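Local coordinates for mundticin KS immunity protein (Enterococcus mundtii, PDB 2ZRR) that contributes to the self-protection of its bacteriocin-producing host, probably by conferring immunity to the bacteriocin mundticin KS, at residues Arg58-Ser63 against Ile84-Ala89; Ser80-Glu85 against Glu107-Ser112; Leu52-Leu57 against Asp93-Asn98; Asp31-Lys36 against Ser74-Leu79. All blocks are in the same frame, centred on the assembly; numbering follows the deposited sequence.

Contact 1: residues Arg58-Ser63 against Ile84-Ala89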
loop_
_atom_site.group_PDB
_atom_site.type_symbol
_atom_site.label_atom_id
_atom_site.label_comp_id
_atom_site.label_asym_id
_atom_site.label_seq_id
_atom_site.Cartn_x
_atom_site.Cartn_y
_atom_site.Cartn_z
ATOM N N ARG A 58 -7.528 2.805 0.156
ATOM C CA ARG A 58 -7.669 1.830 -0.913
ATOM C C ARG A 58 -7.251 2.493 -2.211
ATOM O O ARG A 58 -6.677 1.853 -3.087
ATOM C CB ARG A 58 -9.119 1.363 -1.021
ATOM C CG ARG A 58 -9.675 0.695 0.231
ATOM C CD ARG A 58 -11.085 0.160 -0.010
ATOM N NE ARG A 58 -11.203 -0.489 -1.316
ATOM C CZ ARG A 58 -10.871 -1.754 -1.549
ATOM N NH1 ARG A 58 -10.404 -2.502 -0.557
ATOM N NH2 ARG A 58 -10.988 -2.266 -2.768
ATOM N N LYS A 59 -7.542 3.785 -2.324
ATOM C CA LYS A 59 -7.187 4.552 -3.512
ATOM C C LYS A 59 -5.666 4.538 -3.704
ATOM O O LYS A 59 -5.170 4.130 -4.757
ATOM C CB LYS A 59 -7.694 5.995 -3.372
ATOM C CG LYS A 59 -8.300 6.585 -4.641
ATOM C CD LYS A 59 -9.725 6.095 -4.875
ATOM C CE LYS A 59 -10.641 7.257 -5.208
ATOM N NZ LYS A 59 -10.788 8.200 -4.061
ATOM N N VAL A 60 -4.932 4.981 -2.681
ATOM C CA VAL A 60 -3.470 5.012 -2.715
ATOM C C VAL A 60 -2.933 3.619 -3.003
ATOM O O VAL A 60 -2.095 3.425 -3.882
ATOM C CB VAL A 60 -2.891 5.455 -1.364
ATOM C CG1 VAL A 60 -1.377 5.272 -1.361
ATOM C CG2 VAL A 60 -3.275 6.896 -1.081
ATOM N N LEU A 61 -3.420 2.647 -2.243
ATOM C CA LEU A 61 -2.996 1.269 -2.410
ATOM C C LEU A 61 -3.239 0.824 -3.830
ATOM O O LEU A 61 -2.362 0.231 -4.457
ATOM C CB LEU A 61 -3.775 0.362 -1.465
ATOM C CG LEU A 61 -3.465 0.581 0.014
ATOM C CD1 LEU A 61 -4.388 -0.281 0.865
ATOM C CD2 LEU A 61 -2.001 0.242 0.281
ATOM N N GLY A 62 -4.445 1.102 -4.325
ATOM C CA GLY A 62 -4.807 0.712 -5.677
ATOM C C GLY A 62 -3.950 1.427 -6.695
ATOM O O GLY A 62 -3.500 0.837 -7.677
ATOM N N SER A 63 -3.704 2.705 -6.446
ATOM C CA SER A 63 -2.884 3.500 -7.348
ATOM C C SER A 63 -1.447 2.975 -7.439
ATOM O O SER A 63 -0.889 2.859 -8.535
ATOM C CB SER A 63 -2.869 4.960 -6.897
ATOM O OG SER A 63 -1.756 5.643 -7.458
ATOM N N ILE A 84 4.825 8.032 1.805
ATOM C CA ILE A 84 4.377 9.366 2.153
ATOM C C ILE A 84 2.862 9.463 1.987
ATOM O O ILE A 84 2.151 9.919 2.886
ATOM C CB ILE A 84 5.067 10.409 1.260
ATOM C CG1 ILE A 84 6.564 10.434 1.572
ATOM C CG2 ILE A 84 4.455 11.785 1.480
ATOM C CD1 ILE A 84 6.885 10.628 3.048
ATOM N N GLU A 85 2.373 9.015 0.837
ATOM C CA GLU A 85 0.950 9.043 0.535
ATOM C C GLU A 85 0.068 8.354 1.574
ATOM O O GLU A 85 -0.934 8.919 2.000
ATOM C CB GLU A 85 0.706 8.409 -0.826
ATOM C CG GLU A 85 0.077 9.340 -1.823
ATOM C CD GLU A 85 0.264 8.854 -3.239
ATOM O OE1 GLU A 85 -0.686 8.261 -3.795
ATOM O OE2 GLU A 85 1.363 9.068 -3.794
ATOM N N ILE A 86 0.431 7.136 1.971
ATOM C CA ILE A 86 -0.348 6.384 2.961
ATOM C C ILE A 86 -0.413 7.112 4.304
ATOM O O ILE A 86 -1.226 6.777 5.172
ATOM C CB ILE A 86 0.242 4.963 3.189
ATOM C CG1 ILE A 86 0.264 4.199 1.867
ATOM C CG2 ILE A 86 -0.599 4.187 4.201
ATOM C CD1 ILE A 86 0.841 2.809 1.977
ATOM N N SER A 87 0.440 8.116 4.471
ATOM C CA SER A 87 0.473 8.883 5.708
ATOM C C SER A 87 -0.735 9.799 5.830
ATOM O O SER A 87 -1.570 9.619 6.714
ATOM C CB SER A 87 1.756 9.714 5.779
ATOM O OG SER A 87 2.812 8.961 6.357
ATOM N N ASN A 88 -0.825 10.769 4.926
ATOM C CA ASN A 88 -1.916 11.739 4.932
ATOM C C ASN A 88 -3.283 11.163 4.581
ATOM O O ASN A 88 -4.279 11.886 4.580
ATOM C CB ASN A 88 -1.592 12.894 3.984
ATOM C CG ASN A 88 -0.127 12.934 3.598
ATOM O OD1 ASN A 88 0.209 13.053 2.422
ATOM N ND2 ASN A 88 0.755 12.836 4.589
ATOM N N ALA A 89 -3.330 9.868 4.283
ATOM C CA ALA A 89 -4.583 9.194 3.943
ATOM C C ALA A 89 -5.062 8.391 5.148
ATOM O O ALA A 89 -6.256 8.330 5.445
ATOM C CB ALA A 89 -4.373 8.266 2.746
#

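Contact 2: residues Ser80-Glu85 against Glu107-Ser112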
loop_
_atom_site.group_PDB
_atom_site.type_symbol
_atom_site.label_atom_id
_atom_site.label_comp_id
_atom_site.label_asym_id
_atom_site.label_seq_id
_atom_site.Cartn_x
_atom_site.Cartn_y
_atom_site.Cartn_z
ATOM N N SER A 80 8.800 4.618 -1.679
ATOM C CA SER A 80 9.178 5.746 -0.837
ATOM C C SER A 80 8.138 6.856 -1.026
ATOM O O SER A 80 7.763 7.550 -0.074
ATOM C CB SER A 80 10.569 6.252 -1.229
ATOM O OG SER A 80 11.529 5.210 -1.151
ATOM N N ARG A 81 7.673 7.002 -2.265
ATOM C CA ARG A 81 6.667 8.005 -2.615
ATOM C C ARG A 81 5.301 7.590 -2.062
ATOM O O ARG A 81 4.490 8.429 -1.659
ATOM C CB ARG A 81 6.606 8.164 -4.143
ATOM C CG ARG A 81 7.803 8.932 -4.713
ATOM C CD ARG A 81 7.934 8.835 -6.234
ATOM N NE ARG A 81 8.877 9.837 -6.740
ATOM C CZ ARG A 81 9.254 9.966 -8.011
ATOM N NH1 ARG A 81 8.776 9.158 -8.947
ATOM N NH2 ARG A 81 10.120 10.913 -8.347
ATOM N N MET A 82 5.062 6.284 -2.034
ATOM C CA MET A 82 3.808 5.746 -1.535
ATOM C C MET A 82 3.754 5.867 -0.030
ATOM O O MET A 82 2.721 6.203 0.539
ATOM C CB MET A 82 3.676 4.278 -1.924
ATOM C CG MET A 82 2.577 3.543 -1.177
ATOM S SD MET A 82 2.596 1.773 -1.501
ATOM C CE MET A 82 0.925 1.353 -1.042
ATOM N N ASN A 83 4.879 5.571 0.606
ATOM C CA ASN A 83 4.989 5.637 2.054
ATOM C C ASN A 83 4.458 6.979 2.523
ATOM O O ASN A 83 3.725 7.063 3.508
ATOM C CB ASN A 83 6.455 5.475 2.466
ATOM C CG ASN A 83 6.669 5.634 3.961
ATOM O OD1 ASN A 83 5.749 5.441 4.762
ATOM N ND2 ASN A 83 7.893 5.988 4.346
ATOM N N ILE A 84 4.825 8.032 1.805
ATOM C CA ILE A 84 4.377 9.366 2.153
ATOM C C ILE A 84 2.862 9.463 1.987
ATOM O O ILE A 84 2.151 9.919 2.886
ATOM C CB ILE A 84 5.067 10.409 1.260
ATOM C CG1 ILE A 84 6.564 10.434 1.572
ATOM C CG2 ILE A 84 4.455 11.785 1.480
ATOM C CD1 ILE A 84 6.885 10.628 3.048
ATOM N N GLU A 85 2.373 9.015 0.837
ATOM C CA GLU A 85 0.950 9.043 0.535
ATOM C C GLU A 85 0.068 8.354 1.574
ATOM O O GLU A 85 -0.934 8.919 2.000
ATOM C CB GLU A 85 0.706 8.409 -0.826
ATOM C CG GLU A 85 0.077 9.340 -1.823
ATOM C CD GLU A 85 0.264 8.854 -3.239
ATOM O OE1 GLU A 85 -0.686 8.261 -3.795
ATOM O OE2 GLU A 85 1.363 9.068 -3.794
ATOM N N GLU A 107 5.059 -4.056 6.838
ATOM C CA GLU A 107 5.774 -5.104 6.129
ATOM C C GLU A 107 5.976 -4.651 4.674
ATOM O O GLU A 107 6.929 -5.055 3.999
ATOM C CB GLU A 107 4.954 -6.393 6.211
ATOM C CG GLU A 107 5.288 -7.462 5.196
ATOM C CD GLU A 107 4.328 -8.641 5.285
ATOM O OE1 GLU A 107 4.471 -9.608 4.499
ATOM O OE2 GLU A 107 3.424 -8.590 6.150
ATOM N N LEU A 108 5.080 -3.794 4.196
ATOM C CA LEU A 108 5.179 -3.280 2.838
ATOM C C LEU A 108 6.330 -2.277 2.778
ATOM O O LEU A 108 7.221 -2.396 1.932
ATOM C CB LEU A 108 3.861 -2.611 2.427
ATOM C CG LEU A 108 3.775 -1.970 1.038
ATOM C CD1 LEU A 108 4.033 -3.000 -0.060
ATOM C CD2 LEU A 108 2.408 -1.355 0.883
ATOM N N MET A 109 6.314 -1.300 3.682
ATOM C CA MET A 109 7.365 -0.281 3.738
ATOM C C MET A 109 8.732 -0.928 3.968
ATOM O O MET A 109 9.748 -0.480 3.437
ATOM C CB MET A 109 7.073 0.717 4.860
ATOM C CG MET A 109 6.382 1.987 4.406
ATOM S SD MET A 109 4.990 1.704 3.274
ATOM C CE MET A 109 5.691 2.280 1.721
ATOM N N SER A 110 8.743 -1.990 4.764
ATOM C CA SER A 110 9.967 -2.714 5.071
ATOM C C SER A 110 10.645 -3.279 3.831
ATOM O O SER A 110 11.821 -3.629 3.886
ATOM C CB SER A 110 9.676 -3.868 6.031
ATOM O OG SER A 110 9.955 -5.121 5.415
ATOM N N ILE A 111 9.918 -3.397 2.724
ATOM C CA ILE A 111 10.529 -3.929 1.511
ATOM C C ILE A 111 11.541 -2.902 1.023
ATOM O O ILE A 111 12.619 -3.255 0.528
ATOM C CB ILE A 111 9.486 -4.203 0.413
ATOM C CG1 ILE A 111 8.653 -5.421 0.799
ATOM C CG2 ILE A 111 10.179 -4.477 -0.914
ATOM C CD1 ILE A 111 7.473 -5.664 -0.108
ATOM N N SER A 112 11.176 -1.631 1.184
ATOM C CA SER A 112 12.009 -0.483 0.819
ATOM C C SER A 112 11.138 0.743 0.594
ATOM O O SER A 112 11.153 1.639 1.465
ATOM C CB SER A 112 12.863 -0.760 -0.438
ATOM O OG SER A 112 12.072 -1.060 -1.577
#

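Contact 3: residues Leu52-Leu57 against Asp93-Asn98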
loop_
_atom_site.group_PDB
_atom_site.type_symbol
_atom_site.label_atom_id
_atom_site.label_comp_id
_atom_site.label_asym_id
_atom_site.label_seq_id
_atom_site.Cartn_x
_atom_site.Cartn_y
_atom_site.Cartn_z
ATOM N N LEU A 52 -16.838 3.897 2.864
ATOM C CA LEU A 52 -16.570 5.332 2.858
ATOM C C LEU A 52 -15.414 5.695 3.783
ATOM O O LEU A 52 -14.748 6.715 3.592
ATOM C CB LEU A 52 -17.828 6.105 3.278
ATOM C CG LEU A 52 -19.032 6.125 2.323
ATOM C CD1 LEU A 52 -20.126 7.033 2.907
ATOM C CD2 LEU A 52 -18.604 6.607 0.928
ATOM N N GLY A 53 -15.179 4.846 4.778
ATOM C CA GLY A 53 -14.119 5.081 5.742
ATOM C C GLY A 53 -12.706 4.977 5.208
ATOM O O GLY A 53 -11.896 5.875 5.439
ATOM N N ASN A 54 -12.397 3.892 4.498
ATOM C CA ASN A 54 -11.054 3.705 3.958
ATOM C C ASN A 54 -10.908 3.837 2.446
ATOM O O ASN A 54 -10.031 3.207 1.862
ATOM C CB ASN A 54 -10.488 2.341 4.379
ATOM C CG ASN A 54 -11.561 1.314 4.665
ATOM O OD1 ASN A 54 -11.827 0.995 5.825
ATOM N ND2 ASN A 54 -12.175 0.779 3.614
ATOM N N GLU A 55 -11.737 4.653 1.804
ATOM C CA GLU A 55 -11.635 4.804 0.353
ATOM C C GLU A 55 -10.311 5.455 -0.053
ATOM O O GLU A 55 -9.677 5.047 -1.026
ATOM C CB GLU A 55 -12.817 5.619 -0.193
ATOM C CG GLU A 55 -13.729 4.842 -1.156
ATOM C CD GLU A 55 -13.042 3.630 -1.787
ATOM O OE1 GLU A 55 -13.452 2.486 -1.486
ATOM O OE2 GLU A 55 -12.092 3.820 -2.583
ATOM N N SER A 56 -9.889 6.460 0.702
ATOM C CA SER A 56 -8.641 7.150 0.400
ATOM C C SER A 56 -7.447 6.201 0.447
ATOM O O SER A 56 -6.560 6.273 -0.398
ATOM C CB SER A 56 -8.428 8.303 1.382
ATOM O OG SER A 56 -9.670 8.860 1.791
ATOM N N LEU A 57 -7.429 5.315 1.441
ATOM C CA LEU A 57 -6.336 4.353 1.590
ATOM C C LEU A 57 -6.348 3.336 0.459
ATOM O O LEU A 57 -5.310 3.036 -0.124
ATOM C CB LEU A 57 -6.443 3.627 2.935
ATOM C CG LEU A 57 -5.279 2.709 3.322
ATOM C CD1 LEU A 57 -3.948 3.357 2.940
ATOM C CD2 LEU A 57 -5.329 2.437 4.819
ATOM N N ASP A 93 -9.477 10.370 7.126
ATOM C CA ASP A 93 -10.731 10.036 7.774
ATOM C C ASP A 93 -10.403 9.329 9.078
ATOM O O ASP A 93 -11.297 8.910 9.816
ATOM C CB ASP A 93 -11.563 9.121 6.877
ATOM C CG ASP A 93 -12.788 9.816 6.320
ATOM O OD1 ASP A 93 -13.141 10.899 6.833
ATOM O OD2 ASP A 93 -13.397 9.279 5.370
ATOM N N GLY A 94 -9.106 9.208 9.353
ATOM C CA GLY A 94 -8.659 8.546 10.566
ATOM C C GLY A 94 -8.870 7.048 10.477
ATOM O O GLY A 94 -9.408 6.430 11.403
ATOM N N VAL A 95 -8.452 6.468 9.352
ATOM C CA VAL A 95 -8.594 5.035 9.124
ATOM C C VAL A 95 -8.088 4.278 10.339
ATOM O O VAL A 95 -6.945 4.462 10.761
ATOM C CB VAL A 95 -7.789 4.570 7.890
ATOM C CG1 VAL A 95 -8.352 3.259 7.376
ATOM C CG2 VAL A 95 -7.827 5.632 6.804
ATOM N N SER A 96 -8.946 3.440 10.908
ATOM C CA SER A 96 -8.563 2.653 12.071
ATOM C C SER A 96 -8.197 1.245 11.622
ATOM O O SER A 96 -9.062 0.376 11.486
ATOM C CB SER A 96 -9.706 2.601 13.085
ATOM O OG SER A 96 -9.209 2.745 14.404
ATOM N N LEU A 97 -6.909 1.031 11.382
ATOM C CA LEU A 97 -6.421 -0.263 10.936
ATOM C C LEU A 97 -6.217 -1.210 12.104
ATOM O O LEU A 97 -5.689 -0.812 13.139
ATOM C CB LEU A 97 -5.094 -0.097 10.196
ATOM C CG LEU A 97 -5.083 0.694 8.891
ATOM C CD1 LEU A 97 -3.841 0.318 8.095
ATOM C CD2 LEU A 97 -6.340 0.402 8.087
ATOM N N ASN A 98 -6.638 -2.461 11.937
ATOM C CA ASN A 98 -6.460 -3.458 12.986
ATOM C C ASN A 98 -4.991 -3.901 12.969
ATOM O O ASN A 98 -4.285 -3.680 11.982
ATOM C CB ASN A 98 -7.397 -4.653 12.758
ATOM C CG ASN A 98 -7.080 -5.421 11.482
ATOM O OD1 ASN A 98 -5.986 -5.310 10.924
ATOM N ND2 ASN A 98 -8.043 -6.213 11.015
#

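Contact 4: residues Asp31-Lys36 against Ser74-Leu79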
loop_
_atom_site.group_PDB
_atom_site.type_symbol
_atom_site.label_atom_id
_atom_site.label_comp_id
_atom_site.label_asym_id
_atom_site.label_seq_id
_atom_site.Cartn_x
_atom_site.Cartn_y
_atom_site.Cartn_z
ATOM N N ASP A 31 15.541 -11.530 -6.535
ATOM C CA ASP A 31 14.805 -10.289 -6.315
ATOM C C ASP A 31 13.376 -10.363 -6.834
ATOM O O ASP A 31 13.135 -10.428 -8.046
ATOM C CB ASP A 31 15.523 -9.113 -6.985
ATOM C CG ASP A 31 14.860 -7.771 -6.695
ATOM O OD1 ASP A 31 15.386 -6.750 -7.181
ATOM O OD2 ASP A 31 13.828 -7.728 -5.987
ATOM N N ASP A 32 12.431 -10.368 -5.903
ATOM C CA ASP A 32 11.023 -10.386 -6.245
ATOM C C ASP A 32 10.351 -9.384 -5.338
ATOM O O ASP A 32 9.248 -9.602 -4.851
ATOM C CB ASP A 32 10.411 -11.779 -6.066
ATOM C CG ASP A 32 10.684 -12.371 -4.710
ATOM O OD1 ASP A 32 10.614 -13.609 -4.590
ATOM O OD2 ASP A 32 10.968 -11.607 -3.763
ATOM N N ARG A 33 11.051 -8.279 -5.103
ATOM C CA ARG A 33 10.527 -7.201 -4.276
ATOM C C ARG A 33 9.256 -6.644 -4.915
ATOM O O ARG A 33 8.332 -6.237 -4.207
ATOM C CB ARG A 33 11.534 -6.059 -4.176
ATOM C CG ARG A 33 12.713 -6.310 -3.277
ATOM C CD ARG A 33 13.708 -5.161 -3.452
ATOM N NE ARG A 33 14.358 -5.191 -4.764
ATOM C CZ ARG A 33 14.991 -4.159 -5.317
ATOM N NH1 ARG A 33 15.068 -3.001 -4.678
ATOM N NH2 ARG A 33 15.560 -4.287 -6.507
ATOM N N ARG A 34 9.239 -6.600 -6.252
ATOM C CA ARG A 34 8.082 -6.089 -6.991
ATOM C C ARG A 34 6.919 -7.052 -6.810
ATOM O O ARG A 34 5.822 -6.638 -6.442
ATOM C CB ARG A 34 8.399 -5.932 -8.485
ATOM C CG ARG A 34 7.369 -5.063 -9.240
ATOM C CD ARG A 34 7.818 -4.709 -10.663
ATOM N NE ARG A 34 9.036 -3.908 -10.634
ATOM C CZ ARG A 34 9.073 -2.595 -10.421
ATOM N NH1 ARG A 34 7.952 -1.914 -10.218
ATOM N NH2 ARG A 34 10.244 -1.972 -10.369
ATOM N N LYS A 35 7.153 -8.335 -7.071
ATOM C CA LYS A 35 6.101 -9.331 -6.877
ATOM C C LYS A 35 5.635 -9.311 -5.403
ATOM O O LYS A 35 4.438 -9.295 -5.118
ATOM C CB LYS A 35 6.618 -10.716 -7.249
ATOM C CG LYS A 35 5.555 -11.803 -7.206
ATOM C CD LYS A 35 6.138 -13.130 -6.720
ATOM C CE LYS A 35 7.037 -13.779 -7.776
ATOM N NZ LYS A 35 6.309 -14.782 -8.618
ATOM N N LYS A 36 6.585 -9.282 -4.473
ATOM C CA LYS A 36 6.267 -9.249 -3.046
ATOM C C LYS A 36 5.439 -8.026 -2.703
ATOM O O LYS A 36 4.410 -8.138 -2.038
ATOM C CB LYS A 36 7.552 -9.218 -2.215
ATOM C CG LYS A 36 7.822 -10.469 -1.404
ATOM C CD LYS A 36 9.058 -10.301 -0.508
ATOM C CE LYS A 36 10.298 -10.974 -1.099
ATOM N NZ LYS A 36 11.309 -9.976 -1.562
ATOM N N SER A 74 11.950 1.962 -10.096
ATOM C CA SER A 74 12.441 0.953 -9.162
ATOM C C SER A 74 11.472 0.819 -7.999
ATOM O O SER A 74 10.719 1.750 -7.690
ATOM C CB SER A 74 13.793 1.380 -8.602
ATOM O OG SER A 74 13.578 2.331 -7.571
ATOM N N VAL A 75 11.501 -0.331 -7.332
ATOM C CA VAL A 75 10.616 -0.532 -6.192
ATOM C C VAL A 75 10.853 0.496 -5.073
ATOM O O VAL A 75 9.895 1.084 -4.557
ATOM C CB VAL A 75 10.737 -1.982 -5.633
ATOM C CG1 VAL A 75 10.273 -2.032 -4.174
ATOM C CG2 VAL A 75 9.880 -2.936 -6.480
ATOM N N PRO A 76 12.121 0.726 -4.676
ATOM C CA PRO A 76 12.358 1.714 -3.604
ATOM C C PRO A 76 11.830 3.131 -3.900
ATOM O O PRO A 76 11.325 3.809 -3.007
ATOM C CB PRO A 76 13.876 1.696 -3.407
ATOM C CG PRO A 76 14.352 0.414 -4.060
ATOM C CD PRO A 76 13.366 0.095 -5.150
ATOM N N LEU A 77 11.941 3.574 -5.152
ATOM C CA LEU A 77 11.461 4.905 -5.529
ATOM C C LEU A 77 9.944 5.027 -5.409
ATOM O O LEU A 77 9.432 5.988 -4.821
ATOM C CB LEU A 77 11.870 5.235 -6.966
ATOM C CG LEU A 77 11.112 6.408 -7.600
ATOM C CD1 LEU A 77 11.231 7.640 -6.717
ATOM C CD2 LEU A 77 11.672 6.685 -8.978
ATOM N N VAL A 78 9.233 4.046 -5.973
ATOM C CA VAL A 78 7.768 4.014 -5.953
ATOM C C VAL A 78 7.213 3.909 -4.543
ATOM O O VAL A 78 6.284 4.622 -4.184
ATOM C CB VAL A 78 7.221 2.818 -6.776
ATOM C CG1 VAL A 78 5.804 2.486 -6.339
ATOM C CG2 VAL A 78 7.227 3.152 -8.252
ATOM N N LEU A 79 7.792 3.010 -3.751
ATOM C CA LEU A 79 7.356 2.793 -2.376
ATOM C C LEU A 79 7.690 3.935 -1.432
ATOM O O LEU A 79 6.963 4.181 -0.473
ATOM C CB LEU A 79 7.962 1.505 -1.839
ATOM C CG LEU A 79 7.330 0.254 -2.433
ATOM C CD1 LEU A 79 8.128 -0.965 -2.030
ATOM C CD2 LEU A 79 5.893 0.161 -1.962
#

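Contact 1: residues Arg58-Ser63 against Ile84-Ala89
Val60 sits against Glu85, Ile86 and Ala89 where helix 55-70 packs on helix 75-90 in an antiparallel four-helix bundle. The two short segments run at 166° to each other, with their axes 9.6 Å apart. Val60 directs its CB toward helix 75-90 and buries more surface than any other residue here. Its chi1 of 171° sets CG1 opposite the backbone N and divides the work between the two methyls. Val60 CG1 comes within 3.8 Å of Ile86 CG1 and equally close to Glu85 CB, while Val60 CG2 lies over the methyl of the next turn, 4.2 Å from Ala89 CB. The valine thus fits between residues on successive turns of its partner helix.

One residue on, Leu61 leaves its backbone to one side, yet its end swings back to the interface. Leu61 CD2 touches Ile86 CD1 at 4.2 Å, the two side chains crossing at about a right angle. Ile86 reaches that far because it is extended past CG1 (chi2 179°). Leu61 also rests on Leu45 and Leu48 of helix 33-48, so this layer continues into a third helix.

Glu85, partly exposed, offers its CB to Val60 CG1, and its carboxylate is held by Tyr64, whose OH is hydrogen-bonded to Glu85 OE2. The other oxygen, Glu85 OE1, lies beside both valine methyls, 3.9 Å from Val60 CG1 and 4.0 Å from Val60 CG2.

Contact 2: residues Ser80-Glu85 against Glu107-Ser112
Two bends in Met109, at chi2 (46°) and chi3 (-108°), curl its thioether back so that the terminal methyl meets Asn83. Met82 does the reverse: it is extended throughout, with chi1 at 166°, and sends its methyl deep between the helices to Leu108. Met109 CE is lodged 3.4 Å from Asn83 CB and equally close to Asn83 CA. Farther up the same chain, Met109 CG lies 3.5 Å from Asn83 OD1, so the methionine passes slantwise across the amide side chain, with CG nearest the oxygen. On the inner side Met82 CE packs on Leu108 CD2 at 3.6 Å, and the two chains cross almost perpendicularly. Met109 CE also lies 4.4 Å from Met82 CG, which joins the two pairs.

The inner pair is buried. Met82 also touches Leu61 and Tyr64 of helix 55-70, and Leu108 touches Ile41 of helix 33-48. Toward the chain end, a type I turn from Met109 to Ser112 brings Ser112 near Ser80. Their approach, Ser80 OG to Ser112 O, is a loose 4.4 Å, and Ser80 OG is hydrogen-bonded to Pro76 O instead. With Asn83 facing Met109 and Ser80 facing Ser112, the two chain directions oppose each other, as expected for successive helices, 75-90 and 99-109, in an antiparallel four-helix bundle.

Contact 3: residues Leu52-Leu57 against Asp93-Asn98
The carbonyl oxygen of Gly53 is met by carbon from the other segment: Asp93 CB lies 3.6 Å from Gly53 O, and Val95 CG2 approaches the same oxygen at 4.3 Å. Beside it, Asp93 OD2 stands 3.4 Å from Leu52 O; both are acceptors, so this is proximity without a bond. The turn leading into the helix is held by the preceding Asp51, whose two carboxylate oxygens accept from Gly53 N and Asn54 N.

The loop 93-98, which links helices 75-90 and 99-109 of the four-helix bundle, here lies across the start of helix 55-70. Asn54 occupies the N-cap position but makes no capping bond with its side chain; Asn54 CB packs on Val95 CG1 at 3.8 Å. At the far end of the loop Asn98 does cap helix 99-109, its OD1 accepting from Gln101 N.

Leu57, in the first turn of helix 55-70, gathers the apolar part. A chi1 of -173° turns CG away from N, and the side chain extends toward the loop and places CD2 4.0 Å from Val95 CG1. Leu57 and Leu97 reach for each other tip to tip, CD2 to CD2 at 4.0 Å, and both also touch Ile90 of helix 75-90.

Contact 4: residues Asp31-Lys36 against Ser74-Leu79
The N-terminal turns of helices 33-48 and 75-90 meet through Arg33, Arg34, Val75 and Pro76. Val75 CG2 fits against the first turn of helix 33-48, 3.7 Å from Arg34 CA. Arg34 sets out with CG trans to the main-chain nitrogen (chi1 -165°) and bends at chi3, laying its guanidinium over that methyl, with Val75 CG2 4.0 Å above the plane. Ser74 CA lies at the edge, 3.9 Å from Arg34 NH2. Bonds to the carbonyls of Leu68 (from NH1) and Thr73 (from NH2) tie helix 33-48 of the four-helix bundle to the last turn of helix 55-70 and the loop after it.

Arg33 takes Pro76 at its guanidinium edge, Arg33 NH1 3.5 Å from Pro76 CG. A bidentate, side-on salt bridge to Asp31 holds the group: Arg33 NH2 to Asp31 OD1 at 2.6 Å and Arg33 NE to Asp31 OD2 at 2.9 Å. Both oxygens lie near the guanidinium plane and are met on their syn sides, NE reaching OD2 from 33° out of the carboxylate plane. Asp31 OD2 also accepts from Arg33 N at 3.0 Å, closing an Asx turn. Ser74 caps its own helix, OG accepting from Leu77 N at 3.2 Å.

Overall arrangement
Contacts 1, 2 and 4 follow one another along helix 75-90, which faces helix 55-70 in contact 1, helix 99-109 in contact 2 and the start of helix 33-48 in contact 4. Contacts 1 and 2 join in the core, where Leu61 CD2 lies 3.4 Å from Met82 CE. Contact 3 extends contact 1 toward one end of the bundle, with Ile86 CG2 3.7 Å from Leu57 CD1. At the other end contact 2 runs into contact 4 through Ile111 CG2 and Arg33 CB, 3.9 Å apart. Contacts 3 and 4 lie on opposite sides of the chain's centre, their own centres about 24 Å apart.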